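Local coordinates for ferric vibriobactin ABC transporter, periplasmic ferric vibriobactin-binding protein (Vibrio cholerae, PDB 3R5T) that binds the iron-loaded siderophore vibriobactin in the periplasm and probably hands it to an ABC transporter for import, at residues 41-46 and 134-139; 70-75 and 79-84; 99-104 and 113-118. All blocks are in the same frame, centred on the assembly; numbering follows the deposited sequence. Where two conformers were deposited one is given.

Contact 1. Residues 41-46 and 134-139; sequences DAPVIA and TGLEEQ
Leu136 pushes one methyl, CD1, into the turn at Ala42 and Pro43, where a Schellman motif ends helix 31-39 and the chain swings into strand 44-49 of the parallel sheet. Asp41, with positive phi, is the C-prime residue of that motif: its own N bonds back to Leu38 O, and the N of Ala42 to Leu37 O.

Across the contact the interaction is apolar. Leu136 CD1 sits 3.4 Å from the CA of Ala42 and 3.6 Å from its CB, so the methyl bears on backbone and side chain together. The ring of Pro43 reaches the same methyl with its CD, 4.0 Å from Leu136 CD1. Leu136 CG lies anti to its carbonyl carbon, beside the backbone N (chi1 -63°), and the nearly extended chi2 of 175° carries CD1 outward to the turn. Ala42 and Pro43 also touch Ile26 of strand 26-28, the neighbour of 44-49 in the sheet.

The polar ends find partners away from the Leu136 methyl. The carboxylate of Asp41 turns to a salt bridge with Arg66, and Glu137 forms another with Arg7. Leu136 is the N-cap residue of helix 137-155, and Gly135, with positive phi, makes the break after helix 123-134. Inside the first turn of helix 137-155, the side-chain amide of Gln139 bends back in a weak hydrogen bond, NE2 to Leu136 O, 3.5 Å long.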
ATOM      1  N   ASP A  41      11.760   7.970   7.255  1.00 15.60           N
ATOM      2  CA  ASP A  41      13.059   8.606   7.022  1.00 21.45           C
ATOM      3  C   ASP A  41      14.225   7.630   7.092  1.00 19.04           C
ATOM      4  O   ASP A  41      15.307   7.978   7.562  1.00 20.73           O
ATOM      5  CB  ASP A  41      13.287   9.749   8.011  1.00 26.77           C
ATOM      6  CG  ASP A  41      12.328  10.892   7.810  1.00 34.10           C
ATOM      7  OD1 ASP A  41      11.931  11.146   6.655  1.00 33.49           O
ATOM      8  OD2 ASP A  41      11.959  11.534   8.815  1.00 37.71           O
ATOM      9  N   ALA A  42      14.016   6.406   6.625  1.00 16.45           N
ATOM     10  CA  ALA A  42      15.116   5.450   6.582  1.00 16.59           C
ATOM     11  C   ALA A  42      16.055   5.826   5.432  1.00 15.76           C
ATOM     12  O   ALA A  42      15.623   6.382   4.422  1.00 16.94           O
ATOM     13  CB  ALA A  42      14.598   4.035   6.392  1.00 17.17           C
ATOM     14  N   PRO A  43      17.342   5.535   5.600  1.00 15.34           N
ATOM     15  CA  PRO A  43      18.339   5.910   4.591  1.00 16.66           C
ATOM     16  C   PRO A  43      18.321   4.963   3.404  1.00 18.50           C
ATOM     17  O   PRO A  43      19.274   4.215   3.148  1.00 19.49           O
ATOM     18  CB  PRO A  43      19.656   5.815   5.356  1.00 19.04           C
ATOM     19  CG  PRO A  43      19.379   4.818   6.462  1.00 18.70           C
ATOM     20  CD  PRO A  43      17.956   5.016   6.838  1.00 15.76           C
ATOM     21  N   VAL A  44      17.202   4.985   2.684  1.00 15.11           N
ATOM     22  CA  VAL A  44      17.073   4.209   1.460  1.00 15.35           C
ATOM     23  C   VAL A  44      17.765   4.972   0.338  1.00 19.71           C
ATOM     24  O   VAL A  44      17.479   6.142   0.078  1.00 23.24           O
ATOM     25  CB  VAL A  44      15.592   3.832   1.116  1.00 16.19           C
ATOM     26  CG1 VAL A  44      14.688   5.067   1.103  1.00 17.92           C
ATOM     27  CG2 VAL A  44      15.543   3.057  -0.208  1.00 16.36           C
ATOM     28  N   ILE A  45      18.720   4.314  -0.285  1.00 16.33           N
ATOM     29  CA  ILE A  45      19.582   5.019  -1.227  1.00 17.88           C
ATOM     30  C   ILE A  45      19.334   4.620  -2.687  1.00 16.93           C
ATOM     31  O   ILE A  45      19.860   5.246  -3.605  1.00 19.05           O
ATOM     32  CB  ILE A  45      21.086   4.948  -0.800  1.00 19.04           C
ATOM     33  CG1 ILE A  45      21.516   3.504  -0.544  1.00 21.66           C
ATOM     34  CG2 ILE A  45      21.309   5.775   0.458  1.00 17.49           C
ATOM     35  CD1 ILE A  45      21.706   2.668  -1.793  1.00 22.69           C
ATOM     36  N   ALA A  46      18.476   3.622  -2.887  1.00 17.04           N
ATOM     37  CA  ALA A  46      18.177   3.132  -4.225  1.00 17.96           C
ATOM     38  C   ALA A  46      16.949   2.251  -4.132  1.00 17.38           C
ATOM     39  O   ALA A  46      16.720   1.612  -3.106  1.00 16.32           O
ATOM     40  CB  ALA A  46      19.368   2.348  -4.801  1.00 19.15           C
ATOM     41  N   THR A 134      15.920  -1.392  11.078  1.00 18.72           N
ATOM     42  CA  THR A 134      16.818  -0.283  10.750  1.00 15.73           C
ATOM     43  C   THR A 134      17.241   0.538  11.970  1.00 15.31           C
ATOM     44  O   THR A 134      18.016   1.496  11.842  1.00 15.37           O
ATOM     45  CB  THR A 134      16.159   0.664   9.744  1.00 15.53           C
ATOM     46  OG1 THR A 134      14.910   1.127  10.278  1.00 18.21           O
ATOM     47  CG2 THR A 134      15.880  -0.059   8.435  1.00 19.10           C
ATOM     48  N   GLY A 135      16.725   0.186  13.146  1.00 16.32           N
ATOM     49  CA  GLY A 135      17.013   0.934  14.356  1.00 16.84           C
ATOM     50  C   GLY A 135      16.321   2.278  14.356  1.00 15.49           C
ATOM     51  O   GLY A 135      16.790   3.228  14.988  1.00 17.77           O
ATOM     52  N   LEU A 136      15.189   2.352  13.661  1.00 17.55           N
ATOM     53  CA  LEU A 136      14.471   3.610  13.533  1.00 15.00           C
ATOM     54  C   LEU A 136      13.129   3.535  14.260  1.00 15.73           C
ATOM     55  O   LEU A 136      12.132   4.122  13.836  1.00 15.45           O
ATOM     56  CB  LEU A 136      14.306   3.997  12.061  1.00 16.20           C
ATOM     57  CG  LEU A 136      15.633   4.248  11.333  1.00 18.27           C
ATOM     58  CD1 LEU A 136      15.419   4.502   9.833  1.00 18.38           C
ATOM     59  CD2 LEU A 136      16.363   5.419  11.974  1.00 20.71           C
ATOM     60  N   GLU A 137      13.118   2.817  15.373  1.00 17.10           N
ATOM     61  CA  GLU A 137      11.895   2.663  16.171  1.00 16.45           C
ATOM     62  C   GLU A 137      11.332   4.008  16.643  1.00 17.17           C
ATOM     63  O   GLU A 137      10.113   4.208  16.652  1.00 18.09           O
ATOM     64  CB  GLU A 137      12.137   1.716  17.357  1.00 16.44           C
ATOM     65  CG  GLU A 137      12.608   0.325  16.926  1.00 15.74           C
ATOM     66  CD  GLU A 137      14.135   0.163  16.916  1.00 18.45           C
ATOM     67  OE1 GLU A 137      14.863   1.176  16.828  1.00 17.71           O
ATOM     68  OE2 GLU A 137      14.597  -0.997  16.989  1.00 20.44           O
ATOM     69  N   GLU A 138      12.216   4.934  17.011  1.00 19.64           N
ATOM     70  CA  GLU A 138      11.771   6.254  17.464  1.00 20.97           C
ATOM     71  C   GLU A 138      11.013   6.944  16.349  1.00 19.34           C
ATOM     72  O   GLU A 138       9.914   7.470  16.558  1.00 17.66           O
ATOM     73  CB  GLU A 138      12.953   7.142  17.856  1.00 27.57           C
ATOM     74  CG  GLU A 138      13.647   6.785  19.147  1.00 31.16           C
ATOM     75  CD  GLU A 138      14.448   7.954  19.705  1.00 34.88           C
ATOM     76  OE1 GLU A 138      14.038   9.111  19.479  1.00 36.76           O
ATOM     77  OE2 GLU A 138      15.469   7.721  20.387  1.00 33.94           O
ATOM     78  N   GLN A 139      11.627   6.969  15.170  1.00 19.28           N
ATOM     79  CA  GLN A 139      11.026   7.616  14.016  1.00 19.89           C
ATOM     80  C   GLN A 139       9.724   6.965  13.633  1.00 15.42           C
ATOM     81  O   GLN A 139       8.747   7.654  13.340  1.00 17.03           O
ATOM     82  CB  GLN A 139      11.975   7.548  12.809  1.00 24.15           C
ATOM     83  CG  GLN A 139      13.143   8.515  12.877  1.00 27.58           C
ATOM     84  CD  GLN A 139      14.189   8.130  13.913  1.00 32.23           C
ATOM     85  OE1 GLN A 139      14.926   8.989  14.413  1.00 36.36           O
ATOM     86  NE2 GLN A 139      14.258   6.849  14.245  1.00 28.55           N
TER

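Contact 2. Residues 70-75 and 79-84; sequences KLWPAG and LESVYV
Strand 70-73 and helix 79-84 run nearly antiparallel, at 160° between their directions, with axes 9.1 Å apart at closest approach and Leu71 facing Ser81 in CA register. Trp72, on the edge strand of the parallel sheet, makes the larger share on the strand side. Its six-membered ring reaches the helix with the CZ3 end: in the conformer described, one of two deposited for Ser81, Ser81 OG lies at the ring's edge, near its plane, 3.4 Å from Trp72 CZ3 and 3.5 Å from its CE3. Val82 comes to the same end obliquely, its CG2 methyl 3.6 Å from Trp72 CH2. That methyl lies beside the backbone N of Val82, whose CG1 is anti to the N (chi1 -178°). Trp72 CG stands between its own N and carbonyl carbon (chi1 59°), and from there the indole extends to the helix. Leu71 adds a looser touch, CD2 to Ser81 OG at 4.3 Å.

The pairing belongs to the first half of a beta-alpha-beta crossover from strand 69-73 through helix 79-85 to strand 89-93. On the strand side Trp72 also packs on Ala48 of strand 44-49, while Val82 reaches Ile110 on the helix side. An acetic acid, probably from the crystallisation liquor, lies about 4 Å from the Trp72 side chain, and the bound ferric vibriobactin about 11 Å from that side chain.

Ser81 OG hydrogen-bonds to the backbone O of Asp78, just before the helix. In this conformer its polar partner thus lies in the turn, and its approach to the indole edge is van der Waals contact with ring carbons.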
ATOM      1  N   LYS A  70      16.917   5.308  -8.995  1.00 17.43           N
ATOM      2  CA  LYS A  70      15.951   4.366  -9.557  0.69 19.23           C
ATOM      3  C   LYS A  70      16.688   3.216 -10.225  1.00 19.19           C
ATOM      4  O   LYS A  70      17.519   3.417 -11.122  1.00 20.33           O
ATOM      5  CB  LYS A  70      14.990   5.036 -10.546  0.69 22.04           C
ATOM      6  CG  LYS A  70      13.866   4.103 -10.996  0.69 23.81           C
ATOM      7  CD  LYS A  70      12.630   4.862 -11.480  0.69 28.73           C
ATOM      8  CE  LYS A  70      12.967   5.813 -12.604  0.69 31.05           C
ATOM      9  NZ  LYS A  70      11.750   6.422 -13.219  0.69 30.83           N
ATOM     10  N   LEU A  71      16.389   2.008  -9.766  1.00 19.20           N
ATOM     11  CA  LEU A  71      17.026   0.808 -10.288  1.00 19.44           C
ATOM     12  C   LEU A  71      16.145   0.162 -11.354  1.00 20.10           C
ATOM     13  O   LEU A  71      15.513   0.864 -12.144  1.00 21.41           O
ATOM     14  CB  LEU A  71      17.309  -0.167  -9.143  1.00 20.79           C
ATOM     15  CG  LEU A  71      18.140   0.450  -8.007  1.00 23.58           C
ATOM     16  CD1 LEU A  71      18.191  -0.503  -6.826  1.00 25.57           C
ATOM     17  CD2 LEU A  71      19.546   0.840  -8.490  1.00 24.72           C
ATOM     18  N   TRP A  72      16.117  -1.168 -11.379  1.00 19.91           N
ATOM     19  CA  TRP A  72      15.444  -1.924 -12.440  1.00 19.52           C
ATOM     20  C   TRP A  72      13.928  -1.919 -12.282  1.00 18.17           C
ATOM     21  O   TRP A  72      13.428  -1.732 -11.171  1.00 18.36           O
ATOM     22  CB  TRP A  72      15.957  -3.375 -12.428  1.00 17.50           C
ATOM     23  CG  TRP A  72      15.715  -4.053 -11.093  1.00 20.46           C
ATOM     24  CD1 TRP A  72      14.577  -4.709 -10.703  1.00 22.68           C
ATOM     25  CD2 TRP A  72      16.620  -4.125  -9.980  1.00 19.33           C
ATOM     26  NE1 TRP A  72      14.716  -5.175  -9.412  1.00 22.36           N
ATOM     27  CE2 TRP A  72      15.955  -4.830  -8.944  1.00 19.35           C
ATOM     28  CE3 TRP A  72      17.912  -3.641  -9.743  1.00 20.70           C
ATOM     29  CZ2 TRP A  72      16.553  -5.091  -7.715  1.00 19.84           C
ATOM     30  CZ3 TRP A  72      18.500  -3.896  -8.504  1.00 22.35           C
ATOM     31  CH2 TRP A  72      17.815  -4.614  -7.510  1.00 20.48           C
ATOM     32  N   PRO A  73      13.201  -2.150 -13.377  1.00 20.19           N
ATOM     33  CA  PRO A  73      11.757  -2.356 -13.265  1.00 20.36           C
ATOM     34  C   PRO A  73      11.539  -3.736 -12.694  1.00 19.78           C
ATOM     35  O   PRO A  73      12.308  -4.651 -12.975  1.00 22.19           O
ATOM     36  CB  PRO A  73      11.252  -2.306 -14.720  1.00 20.04           C
ATOM     37  CG  PRO A  73      12.441  -2.304 -15.579  1.00 20.94           C
ATOM     38  CD  PRO A  73      13.690  -2.320 -14.757  1.00 19.71           C
ATOM     39  N   ALA A  74      10.535  -3.863 -11.838  1.00 19.29           N
ATOM     40  CA  ALA A  74      10.150  -5.147 -11.266  1.00 24.09           C
ATOM     41  C   ALA A  74      10.277  -6.297 -12.256  1.00 27.99           C
ATOM     42  O   ALA A  74       9.815  -6.204 -13.396  1.00 27.81           O
ATOM     43  CB  ALA A  74       8.727  -5.069 -10.740  1.00 21.94           C
ATOM     44  N   GLY A  75      10.899  -7.381 -11.797  1.00 27.31           N
ATOM     45  CA  GLY A  75      10.987  -8.606 -12.567  1.00 29.22           C
ATOM     46  C   GLY A  75      12.390  -8.962 -13.017  1.00 30.46           C
ATOM     47  O   GLY A  75      12.684 -10.129 -13.250  1.00 30.01           O
ATOM     48  N   LEU A  79      21.992  -7.442 -10.650  1.00 19.61           N
ATOM     49  CA  LEU A  79      22.937  -7.678  -9.557  1.00 19.66           C
ATOM     50  C   LEU A  79      24.136  -6.731  -9.597  1.00 20.54           C
ATOM     51  O   LEU A  79      24.641  -6.342  -8.541  1.00 20.98           O
ATOM     52  CB  LEU A  79      23.438  -9.122  -9.568  1.00 19.36           C
ATOM     53  CG  LEU A  79      22.359 -10.170  -9.256  1.00 20.82           C
ATOM     54  CD1 LEU A  79      22.925 -11.565  -9.482  1.00 22.62           C
ATOM     55  CD2 LEU A  79      21.812 -10.008  -7.833  1.00 21.53           C
ATOM     56  N   GLU A  80      24.598  -6.372 -10.794  1.00 20.96           N
ATOM     57  CA  GLU A  80      25.722  -5.444 -10.904  1.00 19.53           C
ATOM     58  C   GLU A  80      25.357  -4.141 -10.199  1.00 19.28           C
ATOM     59  O   GLU A  80      26.159  -3.586  -9.454  1.00 20.03           O
ATOM     60  CB  GLU A  80      26.076  -5.190 -12.368  1.00 19.44           C
ATOM     61  CG  GLU A  80      27.134  -4.121 -12.560  1.00 23.81           C
ATOM     62  CD  GLU A  80      27.484  -3.928 -14.018  1.00 24.55           C
ATOM     63  OE1 GLU A  80      27.717  -4.948 -14.712  1.00 24.57           O
ATOM     64  OE2 GLU A  80      27.530  -2.763 -14.481  1.00 25.84           O
ATOM     65  N   SER A  81      24.145  -3.665 -10.437  1.00 21.16           N
ATOM     66  CA  SER A  81      23.713  -2.414  -9.833  0.56 23.10           C
ATOM     67  C   SER A  81      23.687  -2.526  -8.311  1.00 21.46           C
ATOM     68  O   SER A  81      24.077  -1.587  -7.616  1.00 22.95           O
ATOM     69  CB  SER A  81      22.361  -1.955 -10.394  0.56 24.67           C
ATOM     70  OG  SER A  81      21.301  -2.821 -10.022  0.56 23.09           O
ATOM     71  N   VAL A  82      23.264  -3.675  -7.792  1.00 20.26           N
ATOM     72  CA  VAL A  82      23.265  -3.869  -6.330  1.00 19.51           C
ATOM     73  C   VAL A  82      24.696  -3.810  -5.774  1.00 22.92           C
ATOM     74  O   VAL A  82      24.954  -3.117  -4.790  1.00 23.49           O
ATOM     75  CB  VAL A  82      22.592  -5.192  -5.913  1.00 18.46           C
ATOM     76  CG1 VAL A  82      22.577  -5.313  -4.380  1.00 16.95           C
ATOM     77  CG2 VAL A  82      21.172  -5.236  -6.442  1.00 20.03           C
ATOM     78  N   TYR A  83      25.620  -4.538  -6.398  1.00 22.42           N
ATOM     79  CA  TYR A  83      27.024  -4.510  -5.992  1.00 22.61           C
ATOM     80  C   TYR A  83      27.559  -3.077  -5.984  1.00 23.67           C
ATOM     81  O   TYR A  83      28.210  -2.653  -5.025  1.00 24.69           O
ATOM     82  CB  TYR A  83      27.892  -5.382  -6.915  1.00 24.52           C
ATOM     83  CG  TYR A  83      27.898  -6.857  -6.571  1.00 26.29           C
ATOM     84  CD1 TYR A  83      28.783  -7.371  -5.623  1.00 27.86           C
ATOM     85  CD2 TYR A  83      27.022  -7.737  -7.190  1.00 26.30           C
ATOM     86  CE1 TYR A  83      28.791  -8.726  -5.311  1.00 26.93           C
ATOM     87  CE2 TYR A  83      27.016  -9.083  -6.883  1.00 25.51           C
ATOM     88  CZ  TYR A  83      27.891  -9.573  -5.935  1.00 27.31           C
ATOM     89  OH  TYR A  83      27.869 -10.916  -5.632  1.00 26.66           O
ATOM     90  N   VAL A  84      27.274  -2.318  -7.035  1.00 24.09           N
ATOM     91  CA  VAL A  84      27.859  -0.981  -7.141  1.00 25.58           C
ATOM     92  C   VAL A  84      27.301  -0.020  -6.086  1.00 25.85           C
ATOM     93  O   VAL A  84      28.019   0.845  -5.589  1.00 26.89           O
ATOM     94  CB  VAL A  84      27.726  -0.397  -8.574  1.00 28.70           C
ATOM     95  CG1 VAL A  84      28.200   1.047  -8.611  1.00 30.99           C
ATOM     96  CG2 VAL A  84      28.503  -1.253  -9.578  1.00 30.69           C
TER

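Contact 3. Residues 99-104 and 113-118; sequences SARDQI and TILVDY. With MOH (methanol), chain D.
One methyl of Ile104, CD1, nestles against the Leu115 side chain from CB to both methyls: it lies 3.9 Å from Leu115 CD2 and 4.0 Å from its CD1. The two side chains cross at about a right angle. Leu115 CG is anti to the backbone N (chi1 174°), which stands the isobutyl group up from the strand toward Ile104. The other branch of Ile104 goes to Thr113, CG2 to CG2 at 4.2 Å, so the two branches contact Thr113 and Leu115, two residues apart, whose side chains both point to this side of the strand. Arg101 runs its extended chain alongside and brings NE to 4.3 Å from Leu115 CD2, the methyl lying oblique to the guanidinium.

Strand 113-116 is an outermost strand of the five-stranded parallel sheet in this lobe of the binding protein, and 99-104 is the last part of the connection from strand 89-93 and ends on the first residue of helix 104-108, after which the chain enters strand 113-116. The link opens with an ST turn, Arg101 N to Ser99 OG at 3.2 Å, and passes through a 3-10 segment before reaching Ile104.

Past the strand the chain runs to Tyr118, which touches the bound ferric vibriobactin and whose OH is hydrogen-bonded to Asp98 and Arg269. One residue earlier, Asp117 N donates to the O of a methanol, probably from the crystallisation liquor, at 2.8 Å and a nearly straight 171°; Gln129 OE1 also bonds to the methanol. The carboxylate of Asp117 forms a salt bridge with Arg212.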
ATOM      1  N   SER A  99       8.039  -8.557  -6.150  1.00 14.09           N
ATOM      2  CA  SER A  99       8.736  -9.534  -5.308  1.00 14.96           C
ATOM      3  C   SER A  99       9.991 -10.106  -5.962  1.00 17.16           C
ATOM      4  O   SER A  99       9.931 -10.631  -7.077  1.00 19.98           O
ATOM      5  CB  SER A  99       7.803 -10.684  -4.922  1.00 15.51           C
ATOM      6  OG  SER A  99       8.522 -11.674  -4.185  1.00 15.39           O
ATOM      7  N   ALA A 100      11.124 -10.005  -5.262  1.00 14.93           N
ATOM      8  CA  ALA A 100      12.353 -10.675  -5.661  1.00 16.16           C
ATOM      9  C   ALA A 100      12.670 -11.852  -4.731  1.00 18.09           C
ATOM     10  O   ALA A 100      13.844 -12.166  -4.491  1.00 19.56           O
ATOM     11  CB  ALA A 100      13.505  -9.680  -5.666  1.00 16.39           C
ATOM     12  N   ARG A 101      11.627 -12.496  -4.195  1.00 16.90           N
ATOM     13  CA  ARG A 101      11.794 -13.566  -3.221  1.00 18.32           C
ATOM     14  C   ARG A 101      12.766 -14.645  -3.697  1.00 19.07           C
ATOM     15  O   ARG A 101      13.621 -15.095  -2.928  1.00 19.47           O
ATOM     16  CB  ARG A 101      10.439 -14.180  -2.859  1.00 19.93           C
ATOM     17  CG  ARG A 101      10.531 -15.322  -1.871  1.00 24.90           C
ATOM     18  CD  ARG A 101       9.161 -15.719  -1.341  1.00 27.86           C
ATOM     19  NE  ARG A 101       9.270 -16.872  -0.450  1.00 30.32           N
ATOM     20  CZ  ARG A 101       8.253 -17.660  -0.114  1.00 32.33           C
ATOM     21  NH1 ARG A 101       8.456 -18.692   0.694  1.00 33.48           N
ATOM     22  NH2 ARG A 101       7.036 -17.422  -0.595  1.00 33.03           N
ATOM     23  N   ASP A 102      12.661 -15.051  -4.961  1.00 19.46           N
ATOM     24  CA  ASP A 102      13.498 -16.146  -5.459  1.00 22.60           C
ATOM     25  C   ASP A 102      14.965 -15.766  -5.656  1.00 21.61           C
ATOM     26  O   ASP A 102      15.817 -16.636  -5.830  1.00 22.48           O
ATOM     27  CB  ASP A 102      12.929 -16.715  -6.762  1.00 27.53           C
ATOM     28  CG  ASP A 102      11.619 -17.444  -6.551  1.00 30.98           C
ATOM     29  OD1 ASP A 102      11.257 -17.691  -5.380  1.00 32.46           O
ATOM     30  OD2 ASP A 102      10.953 -17.765  -7.555  1.00 31.47           O
ATOM     31  N   GLN A 103      15.251 -14.473  -5.626  1.00 20.34           N
ATOM     32  CA  GLN A 103      16.612 -13.971  -5.784  1.00 20.73           C
ATOM     33  C   GLN A 103      17.314 -13.736  -4.446  1.00 19.56           C
ATOM     34  O   GLN A 103      18.453 -13.264  -4.408  1.00 21.54           O
ATOM     35  CB  GLN A 103      16.607 -12.684  -6.610  1.00 21.39           C
ATOM     36  CG  GLN A 103      16.289 -12.902  -8.090  1.00 22.47           C
ATOM     37  CD  GLN A 103      14.823 -13.200  -8.345  1.00 20.61           C
ATOM     38  OE1 GLN A 103      13.950 -12.458  -7.905  1.00 19.43           O
ATOM     39  NE2 GLN A 103      14.547 -14.283  -9.071  1.00 20.35           N
ATOM     40  N   ILE A 104      16.655 -14.087  -3.350  1.00 19.67           N
ATOM     41  CA  ILE A 104      17.260 -13.839  -2.033  1.00 22.05           C
ATOM     42  C   ILE A 104      18.674 -14.418  -1.828  1.00 24.33           C
ATOM     43  O   ILE A 104      19.563 -13.709  -1.367  1.00 24.17           O
ATOM     44  CB  ILE A 104      16.303 -14.202  -0.883  1.00 19.74           C
ATOM     45  CG1 ILE A 104      15.219 -13.135  -0.811  1.00 16.37           C
ATOM     46  CG2 ILE A 104      17.046 -14.248   0.436  1.00 21.57           C
ATOM     47  CD1 ILE A 104      14.120 -13.414   0.201  1.00 16.57           C
ATOM     48  N   THR A 113      19.968  -9.441   3.794  1.00 17.22           N
ATOM     49  CA  THR A 113      18.747  -9.316   3.004  1.00 18.69           C
ATOM     50  C   THR A 113      17.545  -9.763   3.831  1.00 17.78           C
ATOM     51  O   THR A 113      17.556 -10.849   4.408  1.00 19.28           O
ATOM     52  CB  THR A 113      18.882 -10.153   1.708  1.00 19.66           C
ATOM     53  OG1 THR A 113      19.971  -9.631   0.947  1.00 18.86           O
ATOM     54  CG2 THR A 113      17.624 -10.087   0.853  1.00 17.05           C
ATOM     55  N   ILE A 114      16.529  -8.907   3.898  1.00 15.97           N
ATOM     56  CA  ILE A 114      15.318  -9.203   4.663  1.00 17.56           C
ATOM     57  C   ILE A 114      14.079  -9.275   3.769  1.00 17.93           C
ATOM     58  O   ILE A 114      14.042  -8.687   2.679  1.00 16.96           O
ATOM     59  CB  ILE A 114      15.108  -8.205   5.827  1.00 16.92           C
ATOM     60  CG1 ILE A 114      14.839  -6.773   5.308  1.00 16.28           C
ATOM     61  CG2 ILE A 114      16.294  -8.295   6.802  1.00 17.39           C
ATOM     62  CD1 ILE A 114      14.348  -5.812   6.415  1.00 14.81           C
ATOM     63  N   LEU A 115      13.081 -10.011   4.247  1.00 18.74           N
ATOM     64  CA  LEU A 115      11.884 -10.325   3.470  1.00 17.80           C
ATOM     65  C   LEU A 115      10.636  -9.991   4.297  1.00 18.36           C
ATOM     66  O   LEU A 115      10.446 -10.524   5.401  1.00 17.36           O
ATOM     67  CB  LEU A 115      11.914 -11.813   3.113  1.00 16.33           C
ATOM     68  CG  LEU A 115      10.720 -12.451   2.415  1.00 15.33           C
ATOM     69  CD1 LEU A 115      10.498 -11.825   1.046  1.00 16.24           C
ATOM     70  CD2 LEU A 115      10.897 -13.956   2.301  1.00 15.83           C
ATOM     71  N   VAL A 116       9.796  -9.109   3.745  1.00 17.53           N
ATOM     72  CA  VAL A 116       8.588  -8.623   4.402  1.00 18.37           C
ATOM     73  C   VAL A 116       7.391  -8.809   3.476  1.00 15.74           C
ATOM     74  O   VAL A 116       7.521  -8.823   2.249  1.00 15.79           O
ATOM     75  CB  VAL A 116       8.714  -7.127   4.809  1.00 17.81           C
ATOM     76  CG1 VAL A 116       9.841  -6.955   5.826  1.00 18.00           C
ATOM     77  CG2 VAL A 116       8.946  -6.236   3.578  1.00 15.26           C
ATOM     78  N   ASP A 117       6.220  -8.988   4.069  1.00 17.60           N
ATOM     79  CA  ASP A 117       4.990  -9.110   3.307  1.00 18.40           C
ATOM     80  C   ASP A 117       4.125  -7.898   3.600  1.00 18.35           C
ATOM     81  O   ASP A 117       3.660  -7.713   4.732  1.00 18.12           O
ATOM     82  CB  ASP A 117       4.267 -10.399   3.682  1.00 16.94           C
ATOM     83  CG  ASP A 117       3.064 -10.679   2.792  1.00 17.36           C
ATOM     84  OD1 ASP A 117       2.723  -9.822   1.944  1.00 16.71           O
ATOM     85  OD2 ASP A 117       2.473 -11.765   2.957  1.00 20.63           O
ATOM     86  N   TYR A 118       3.931  -7.051   2.598  1.00 16.77           N
ATOM     87  CA  TYR A 118       3.122  -5.858   2.765  1.00 16.25           C
ATOM     88  C   TYR A 118       1.645  -6.110   2.490  1.00 16.10           C
ATOM     89  O   TYR A 118       0.818  -5.211   2.663  1.00 18.65           O
ATOM     90  CB  TYR A 118       3.631  -4.725   1.881  1.00 16.23           C
ATOM     91  CG  TYR A 118       3.684  -5.075   0.407  1.00 16.41           C
ATOM     92  CD1 TYR A 118       2.520  -5.309  -0.322  1.00 15.66           C
ATOM     93  CD2 TYR A 118       4.901  -5.139  -0.267  1.00 15.89           C
ATOM     94  CE1 TYR A 118       2.563  -5.615  -1.686  1.00 14.85           C
ATOM     95  CE2 TYR A 118       4.960  -5.445  -1.614  1.00 14.39           C
ATOM     96  CZ  TYR A 118       3.794  -5.680  -2.340  1.00 13.94           C
ATOM     97  OH  TYR A 118       3.881  -5.969  -3.695  1.00 12.20           O
TER
HETATM   98  C   MOH D   3       6.186 -10.266   7.027  1.00 15.88           C
HETATM   99  O   MOH D   3       6.169  -8.853   6.842  1.00 19.71           O

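Overall arrangement
Starting from the N terminus, the chain enters contact 1 at 41-46, on the way into strand 44-49, and closes it only at 134-139, where helix 137-155 begins. Both other contacts are nested in that long loop and follow one another in series. Contact 2 closes first, between the edge strand 69-73 and helix 79-85; contact 3 follows, bringing the link after strand 89-93 to strand 113-116. All three reach the same parallel sheet, contacts 2 and 3 at its two outermost strands. Contacts 1 and 2 touch, Ala46 CB lying 3.7 Å from Leu71 CD1, whereas contact 3 stays about 6 Å from either at nearest atoms.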